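Local coordinates for protein 3-hydroxyadipyl-CoA dehydrogenase (Escherichia coli, PDB 3MOG) that catalyses the NAD-dependent oxidation of (3S)-3-hydroxyadipyl-CoA to 3-oxoadipyl-CoA in the breakdown of phenylacetate, at residues G327-A332 / I382-G387; E256-P261 / R456-S461; E94-K99 / S121-T126. All blocks are in the same frame, centred on the assembly; numbering follows the deposited sequence.

Interaction 1 (G327-A332 / I382-G387); sequences GETAQA and IADYPG
Asp384 accepts the first amides of helix 330-337, beside Thr329 and Ala330, in the reduced Rossmann-fold domain, reaching them from the loop that follows strand 378-381. Its CB leads toward the helix, and with CG anti to the backbone N (chi1 -164°) the carboxylate is laid against the first turn. Asp384 CG lies 3.7 Å from Thr329 CB. Beyond it the two oxygens divide the work: OD1 of Asp384 accepts from Ala330 N at 2.9 Å, and OD2 of Asp384 from Gln331 N at 3.0 Å, each through its syn lone pair. An aspartate suits the place because its short carboxylate can take two successive amides at once, and its charge probably interacts favourably with the helix dipole. Thr329, the N-cap residue, completes the end with its own hydroxyl, OG1 accepting from Ala332 N at 3.0 Å, while its methyl CG2 rests 4.0 Å from Pro386 CG. Ahead of the helix the backbones approach directly, Gly327 CA lying 3.4 Å from Gly387 N; at the backbone angles of Gly327 a beta carbon would collide with the carbonyl oxygen of the residue before it. A water bridges the same gap, donating to Glu328 O at 2.6 Å and accepting from Gly387 N at 3.1 Å.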
# COMPACT_ATOMS: atom_id res chain seq x y z
N GLY C 327 -0.21 -20.34 -16.74
CA GLY C 327 -0.15 -19.83 -15.36
C GLY C 327 -0.71 -20.78 -14.32
O GLY C 327 -0.75 -20.44 -13.13
N GLU C 328 -1.16 -21.94 -14.78
CA GLU C 328 -1.54 -23.03 -13.89
C GLU C 328 -0.38 -24.00 -13.73
O GLU C 328 0.40 -24.18 -14.65
CB GLU C 328 -2.76 -23.76 -14.42
CG GLU C 328 -4.01 -22.89 -14.54
CD GLU C 328 -5.21 -23.68 -15.01
OE1 GLU C 328 -6.03 -24.10 -14.16
OE2 GLU C 328 -5.32 -23.90 -16.24
N THR C 329 -0.26 -24.60 -12.55
CA THR C 329 0.85 -25.52 -12.29
C THR C 329 0.60 -26.87 -12.98
O THR C 329 -0.54 -27.27 -13.21
CB THR C 329 1.06 -25.79 -10.79
OG1 THR C 329 -0.10 -26.44 -10.25
CG2 THR C 329 1.33 -24.49 -10.02
N ALA C 330 1.69 -27.55 -13.29
CA ALA C 330 1.67 -28.93 -13.75
C ALA C 330 0.86 -29.82 -12.81
O ALA C 330 0.03 -30.61 -13.26
CB ALA C 330 3.09 -29.45 -13.91
N GLN C 331 1.07 -29.64 -11.50
CA GLN C 331 0.34 -30.40 -10.48
C GLN C 331 -1.17 -30.18 -10.52
O GLN C 331 -1.94 -31.15 -10.44
CB GLN C 331 0.90 -30.12 -9.07
CG GLN C 331 0.39 -31.09 -7.97
CD GLN C 331 1.12 -32.46 -7.91
OE1 GLN C 331 1.68 -32.95 -8.90
NE2 GLN C 331 1.11 -33.08 -6.73
N ALA C 332 -1.61 -28.94 -10.67
CA ALA C 332 -3.05 -28.67 -10.74
C ALA C 332 -3.67 -29.31 -11.97
O ALA C 332 -4.77 -29.86 -11.90
CB ALA C 332 -3.35 -27.17 -10.71
N ILE C 382 13.02 -26.68 -13.73
CA ILE C 382 12.86 -25.77 -12.58
C ILE C 382 11.67 -26.19 -11.71
O ILE C 382 11.02 -27.18 -12.00
CB ILE C 382 12.72 -24.30 -13.04
CG1 ILE C 382 11.44 -24.09 -13.85
CG2 ILE C 382 13.93 -23.87 -13.88
CD1 ILE C 382 11.20 -22.61 -14.28
N ALA C 383 11.38 -25.43 -10.65
CA ALA C 383 10.21 -25.73 -9.82
C ALA C 383 8.89 -25.47 -10.58
O ALA C 383 8.87 -24.75 -11.57
CB ALA C 383 10.26 -24.98 -8.51
N ASP C 384 7.81 -26.09 -10.11
CA ASP C 384 6.48 -25.98 -10.68
C ASP C 384 5.85 -24.64 -10.26
O ASP C 384 5.00 -24.56 -9.38
CB ASP C 384 5.63 -27.19 -10.24
CG ASP C 384 4.37 -27.38 -11.08
OD1 ASP C 384 4.20 -26.71 -12.12
OD2 ASP C 384 3.54 -28.22 -10.70
N TYR C 385 6.30 -23.59 -10.95
CA TYR C 385 6.04 -22.21 -10.61
C TYR C 385 5.06 -21.61 -11.63
O TYR C 385 5.34 -21.64 -12.83
CB TYR C 385 7.38 -21.49 -10.68
CG TYR C 385 7.44 -20.06 -10.21
CD1 TYR C 385 7.10 -19.71 -8.89
CD2 TYR C 385 7.91 -19.06 -11.07
CE1 TYR C 385 7.21 -18.39 -8.46
CE2 TYR C 385 8.02 -17.74 -10.64
CZ TYR C 385 7.67 -17.42 -9.33
OH TYR C 385 7.77 -16.11 -8.91
N PRO C 386 3.92 -21.10 -11.15
CA PRO C 386 2.87 -20.50 -11.98
C PRO C 386 3.43 -19.50 -13.00
O PRO C 386 4.17 -18.60 -12.63
CB PRO C 386 1.98 -19.79 -10.96
CG PRO C 386 2.08 -20.62 -9.75
CD PRO C 386 3.53 -21.10 -9.72
N GLY C 387 3.11 -19.71 -14.28
CA GLY C 387 3.56 -18.80 -15.31
C GLY C 387 5.04 -18.93 -15.66
O GLY C 387 5.51 -18.32 -16.62
O HOH W 1 2.51 -22.62 -14.99

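Interaction 2 (E256-P261 / R456-S461); sequences ERRFLP and RYRPCS
Arg456 NH1 reaches the carbonyl end of the 3-10 turn at 257-258, joining the two regions that belong to the 3-hydroxyacyl-CoA dehydrogenase C-terminal domain family. Arg456 NH1 donates to a water at 2.8 Å and, weakly, to Arg257 O at 3.3 Å, with both oxygens at the edge of the guanidinium and in its plane. That water in turn donates to Arg258 O and to Leu260 O, so the arginine holds the turn both directly and through solvent. The reach comes from an extended chain, CG anti to the backbone N (chi1 177°), and Arg456 CG passes 3.9 Å from Arg257 O; a long, many-donor side chain suits this task. The other terminal nitrogen, NH2, pairs with Glu201 and Ser200 of helix 196-207.

Arg258 runs the other way, toward helix 390-406. Arg258 NH2 makes a salt bridge of 3.0 Å with Glu256 OE1, which lies in the guanidinium plane, while NH1 and NE pair with Asp403 and Glu400 of that helix. Phe259 CE1 sits 4.0 Å above the centre of one face of the Arg258 guanidinium. Over the opposite face comes Arg458 NH2, though this arginine has two conformers and the like-charged approach is therefore doubtful; the surrounding acids would in any case temper it. With a methionine in place of Arg258, Asp403 and Glu400 would probably lose their shared partner and Glu256 OE1 its in-plane mate.

Arg257 NH1 donates to Trp254 O of the second subunit. Within the chain, Leu260 CD1 lies 3.5 Å above the Arg257 guanidinium plane, offset toward its rim.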
# COMPACT_ATOMS: atom_id res chain seq x y z
N GLU C 256 2.54 1.44 -5.02
CA GLU C 256 1.95 0.47 -5.95
C GLU C 256 2.69 -0.86 -5.94
O GLU C 256 3.90 -0.90 -6.17
CB GLU C 256 1.99 1.01 -7.38
CG GLU C 256 0.89 1.98 -7.76
CD GLU C 256 -0.50 1.35 -7.83
OE1 GLU C 256 -0.61 0.14 -8.16
OE2 GLU C 256 -1.49 2.09 -7.59
N ARG C 257 1.96 -1.96 -5.74
CA ARG C 257 2.57 -3.25 -5.45
C ARG C 257 3.16 -3.91 -6.68
O ARG C 257 3.97 -4.82 -6.55
CB ARG C 257 1.58 -4.22 -4.78
CG ARG C 257 0.57 -3.64 -3.79
CD ARG C 257 1.21 -3.11 -2.52
NE ARG C 257 1.98 -4.10 -1.76
CZ ARG C 257 2.72 -3.79 -0.70
NH1 ARG C 257 2.77 -2.53 -0.28
NH2 ARG C 257 3.40 -4.72 -0.05
N ARG C 258 2.77 -3.46 -7.88
CA ARG C 258 3.50 -3.90 -9.08
C ARG C 258 4.92 -3.32 -9.19
O ARG C 258 5.72 -3.75 -10.02
CB ARG C 258 2.67 -3.73 -10.36
CG ARG C 258 2.41 -2.31 -10.81
CD ARG C 258 1.24 -2.28 -11.79
NE ARG C 258 1.24 -1.07 -12.60
CZ ARG C 258 0.71 0.10 -12.23
NH1 ARG C 258 0.77 1.14 -13.05
NH2 ARG C 258 0.13 0.24 -11.04
N PHE C 259 5.23 -2.34 -8.33
CA PHE C 259 6.58 -1.80 -8.26
C PHE C 259 7.29 -2.13 -6.92
O PHE C 259 8.29 -1.52 -6.59
CB PHE C 259 6.58 -0.28 -8.54
CG PHE C 259 6.08 0.09 -9.90
CD1 PHE C 259 4.96 0.92 -10.04
CD2 PHE C 259 6.70 -0.39 -11.05
CE1 PHE C 259 4.49 1.27 -11.30
CE2 PHE C 259 6.23 -0.05 -12.32
CZ PHE C 259 5.12 0.79 -12.45
N LEU C 260 6.76 -3.09 -6.17
CA LEU C 260 7.34 -3.55 -4.91
C LEU C 260 8.84 -3.87 -5.00
O LEU C 260 9.28 -4.55 -5.93
CB LEU C 260 6.59 -4.78 -4.40
CG LEU C 260 6.70 -5.17 -2.92
CD1 LEU C 260 6.16 -4.06 -2.03
CD2 LEU C 260 5.97 -6.48 -2.66
N PRO C 261 9.64 -3.33 -4.06
CA PRO C 261 11.05 -3.75 -4.00
C PRO C 261 11.22 -5.17 -3.43
O PRO C 261 10.27 -5.74 -2.89
CB PRO C 261 11.70 -2.69 -3.09
CG PRO C 261 10.75 -1.49 -3.19
CD PRO C 261 9.39 -2.12 -3.26
N ARG C 456 -0.95 -7.01 -7.82
CA ARG C 456 0.21 -6.96 -8.69
C ARG C 456 -0.01 -7.65 -10.07
O ARG C 456 0.48 -7.18 -11.09
CB ARG C 456 1.36 -7.63 -7.93
CG ARG C 456 2.64 -7.74 -8.71
CD ARG C 456 3.70 -8.48 -7.93
NE ARG C 456 4.82 -8.79 -8.81
CZ ARG C 456 5.79 -7.94 -9.12
NH1 ARG C 456 5.81 -6.72 -8.60
NH2 ARG C 456 6.76 -8.32 -9.94
N TYR C 457 -0.75 -8.75 -10.08
CA TYR C 457 -0.95 -9.50 -11.31
C TYR C 457 -2.26 -9.15 -12.05
O TYR C 457 -2.62 -9.84 -12.99
CB TYR C 457 -0.77 -11.02 -11.08
CG TYR C 457 0.63 -11.31 -10.66
CD1 TYR C 457 1.67 -11.27 -11.59
CD2 TYR C 457 0.95 -11.56 -9.32
CE1 TYR C 457 2.98 -11.48 -11.20
CE2 TYR C 457 2.25 -11.78 -8.93
CZ TYR C 457 3.26 -11.73 -9.86
OH TYR C 457 4.56 -11.94 -9.46
N ARG C 458 -2.92 -8.06 -11.64
CA ARG C 458 -4.11 -7.59 -12.35
C ARG C 458 -3.81 -7.28 -13.82
O ARG C 458 -2.83 -6.59 -14.13
CB ARG C 458 -4.76 -6.38 -11.63
CG ARG C 458 -4.00 -5.03 -11.69
CD ARG C 458 -4.44 -4.15 -12.84
NE ARG C 458 -3.62 -2.94 -12.97
CZ ARG C 458 -2.46 -2.90 -13.61
NH1 ARG C 458 -2.00 -4.00 -14.18
NH2 ARG C 458 -1.77 -1.77 -13.68
N PRO C 459 -4.63 -7.82 -14.73
CA PRO C 459 -4.62 -7.37 -16.12
C PRO C 459 -5.10 -5.93 -16.15
O PRO C 459 -6.10 -5.60 -15.46
CB PRO C 459 -5.70 -8.23 -16.77
CG PRO C 459 -5.85 -9.41 -15.88
CD PRO C 459 -5.60 -8.92 -14.52
N CYS C 460 -4.41 -5.05 -16.88
CA CYS C 460 -4.85 -3.66 -16.88
C CYS C 460 -6.07 -3.50 -17.80
O CYS C 460 -6.33 -4.36 -18.64
CB CYS C 460 -3.72 -2.68 -17.22
SG CYS C 460 -3.29 -2.64 -18.93
N SER C 461 -6.80 -2.40 -17.63
CA SER C 461 -8.07 -2.21 -18.34
C SER C 461 -7.91 -2.28 -19.88
O SER C 461 -8.75 -2.88 -20.57
CB SER C 461 -8.77 -0.94 -17.84
OG SER C 461 -9.70 -0.44 -18.77
O HOH W 2 7.89 -4.90 -8.49

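Interaction 3 (E94-K99 / S121-T126); sequences ERLEVK and SSISIT
Ile123 drives its side chain against Glu94 and the first turn of helix 96-109, and here the packing is close. Ile123 CG1 comes within 3.2 Å of Glu94 O, and the CD1 beyond it stays close to the same oxygen. On the other branch, Ile123 CG2 meets Leu96 CD1 at 3.7 Å. The branched isoleucine suits the place because its two arms part at CB: CG1 lies beside the backbone N (chi1 -57°) and carries the ethyl arm to the carbonyl, leaving CG2 anti to that N and aimed at the leucine. Lys99 is buried, and Lys99 NZ lies 3.7 Å from Ile123 CG1. Lys99 NZ makes a salt bridge with Glu94 OE1 at 2.9 Å, its hydrogen-bond geometry weak; a long chain suits the place because it carries the ammonium back to that carboxylate.

Toward solvent the contact loosens. Glu94 and Ser122 are both exposed, and Ser122 OG stands 3.2 Å from Glu94 OE1, a small polar side chain at the open margin. The established hydrogen-bond partner of Glu94 OE1 is Thr120 OG1, which ties it to the chain just ahead of Ser121.

Both segments follow neighbouring parallel strands, 87-90 and 115-118, of the NAD-binding domain. Helix 96-109 links those strands in a beta-alpha-beta crossover, and the contact joins the loops beyond their C-terminal ends, the edge at which Rossmann folds characteristically bind their dinucleotide.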
# COMPACT_ATOMS: atom_id res chain seq x y z
N GLU C 94 21.59 15.55 -8.77
CA GLU C 94 20.25 14.99 -8.87
C GLU C 94 19.25 15.52 -7.84
O GLU C 94 18.04 15.44 -8.06
CB GLU C 94 20.27 13.45 -8.83
CG GLU C 94 20.93 12.78 -10.05
CD GLU C 94 20.07 12.79 -11.33
OE1 GLU C 94 18.90 13.21 -11.31
OE2 GLU C 94 20.60 12.36 -12.38
N ARG C 95 19.74 16.04 -6.72
CA ARG C 95 18.88 16.65 -5.69
C ARG C 95 17.98 17.73 -6.27
O ARG C 95 18.43 18.55 -7.07
CB ARG C 95 19.73 17.25 -4.58
CG ARG C 95 20.20 16.27 -3.51
CD ARG C 95 20.50 17.01 -2.20
NE ARG C 95 19.28 17.56 -1.60
CZ ARG C 95 18.94 18.85 -1.58
NH1 ARG C 95 17.81 19.23 -1.01
NH2 ARG C 95 19.73 19.76 -2.13
N LEU C 96 16.71 17.72 -5.86
CA LEU C 96 15.71 18.66 -6.38
C LEU C 96 16.06 20.12 -6.15
O LEU C 96 16.00 20.93 -7.07
CB LEU C 96 14.32 18.36 -5.78
CG LEU C 96 13.20 19.38 -6.06
CD1 LEU C 96 12.84 19.46 -7.54
CD2 LEU C 96 11.96 19.16 -5.19
N GLU C 97 16.42 20.44 -4.91
CA GLU C 97 16.67 21.83 -4.50
C GLU C 97 17.87 22.49 -5.21
O GLU C 97 17.83 23.67 -5.51
CB GLU C 97 16.78 21.96 -2.97
CG GLU C 97 15.53 21.54 -2.16
CD GLU C 97 14.20 22.11 -2.69
OE1 GLU C 97 13.21 21.34 -2.73
OE2 GLU C 97 14.13 23.32 -3.04
N VAL C 98 18.91 21.70 -5.49
CA VAL C 98 20.05 22.15 -6.31
C VAL C 98 19.60 22.55 -7.73
O VAL C 98 19.93 23.64 -8.21
CB VAL C 98 21.16 21.08 -6.39
CG1 VAL C 98 22.37 21.62 -7.13
CG2 VAL C 98 21.57 20.62 -4.99
N LYS C 99 18.83 21.67 -8.38
CA LYS C 99 18.34 21.91 -9.74
C LYS C 99 17.44 23.13 -9.82
O LYS C 99 17.54 23.92 -10.77
CB LYS C 99 17.58 20.69 -10.27
CG LYS C 99 18.48 19.66 -10.89
CD LYS C 99 17.69 18.44 -11.29
CE LYS C 99 18.61 17.42 -11.92
NZ LYS C 99 18.32 16.07 -11.40
N SER C 121 16.68 11.61 -14.63
CA SER C 121 15.84 10.42 -14.75
C SER C 121 14.82 10.36 -13.63
O SER C 121 13.87 9.59 -13.70
CB SER C 121 16.70 9.16 -14.65
OG SER C 121 17.77 9.19 -15.56
N SER C 122 15.02 11.17 -12.59
CA SER C 122 14.35 10.92 -11.31
C SER C 122 13.54 12.08 -10.78
O SER C 122 12.68 11.90 -9.92
CB SER C 122 15.37 10.45 -10.27
OG SER C 122 16.60 11.15 -10.38
N ILE C 123 13.79 13.27 -11.30
CA ILE C 123 13.11 14.46 -10.81
C ILE C 123 12.03 14.91 -11.78
O ILE C 123 12.22 14.84 -13.00
CB ILE C 123 14.13 15.61 -10.56
CG1 ILE C 123 15.22 15.17 -9.57
CG2 ILE C 123 13.44 16.86 -10.07
CD1 ILE C 123 14.71 14.73 -8.18
N SER C 124 10.90 15.36 -11.23
CA SER C 124 9.82 15.94 -12.00
C SER C 124 10.25 17.20 -12.72
O SER C 124 10.89 18.08 -12.13
CB SER C 124 8.63 16.27 -11.09
OG SER C 124 7.60 16.91 -11.83
N ILE C 125 9.89 17.29 -14.00
CA ILE C 125 10.13 18.48 -14.81
C ILE C 125 9.29 19.62 -14.26
O ILE C 125 9.77 20.74 -14.11
CB ILE C 125 9.77 18.24 -16.30
CG1 ILE C 125 10.53 17.03 -16.89
CG2 ILE C 125 10.02 19.49 -17.13
CD1 ILE C 125 12.03 17.00 -16.65
N THR C 126 8.04 19.30 -13.96
CA THR C 126 7.07 20.23 -13.39
C THR C 126 7.59 20.92 -12.13
O THR C 126 7.42 22.13 -11.98
CB THR C 126 5.74 19.50 -13.11
OG1 THR C 126 5.36 18.77 -14.28
CG2 THR C 126 4.63 20.49 -12.78

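How the interactions relate
Along the chain, interaction 3 closes first, within the NAD-binding domain; interaction 1 is then nested inside the long loop closed by interaction 2. In space interaction 2 lies between the others, its centre about 20 Å from that of interaction 1 and about 26 Å from that of interaction 3, whereas the centres of interactions 1 and 3 are about 44 Å apart on opposite sides of the chain's centre. Two Rossmann-type regions thus flank the helical pair of C-terminal regions joined by interaction 2. Arg392 of helix 390-406 relates interactions 1 and 2, bonding to Pro386 and Tyr457. Interactions 1 and 2 touch the second subunit, 2 and 3 the third, so these contacts within the chain also lie near the trimer interfaces.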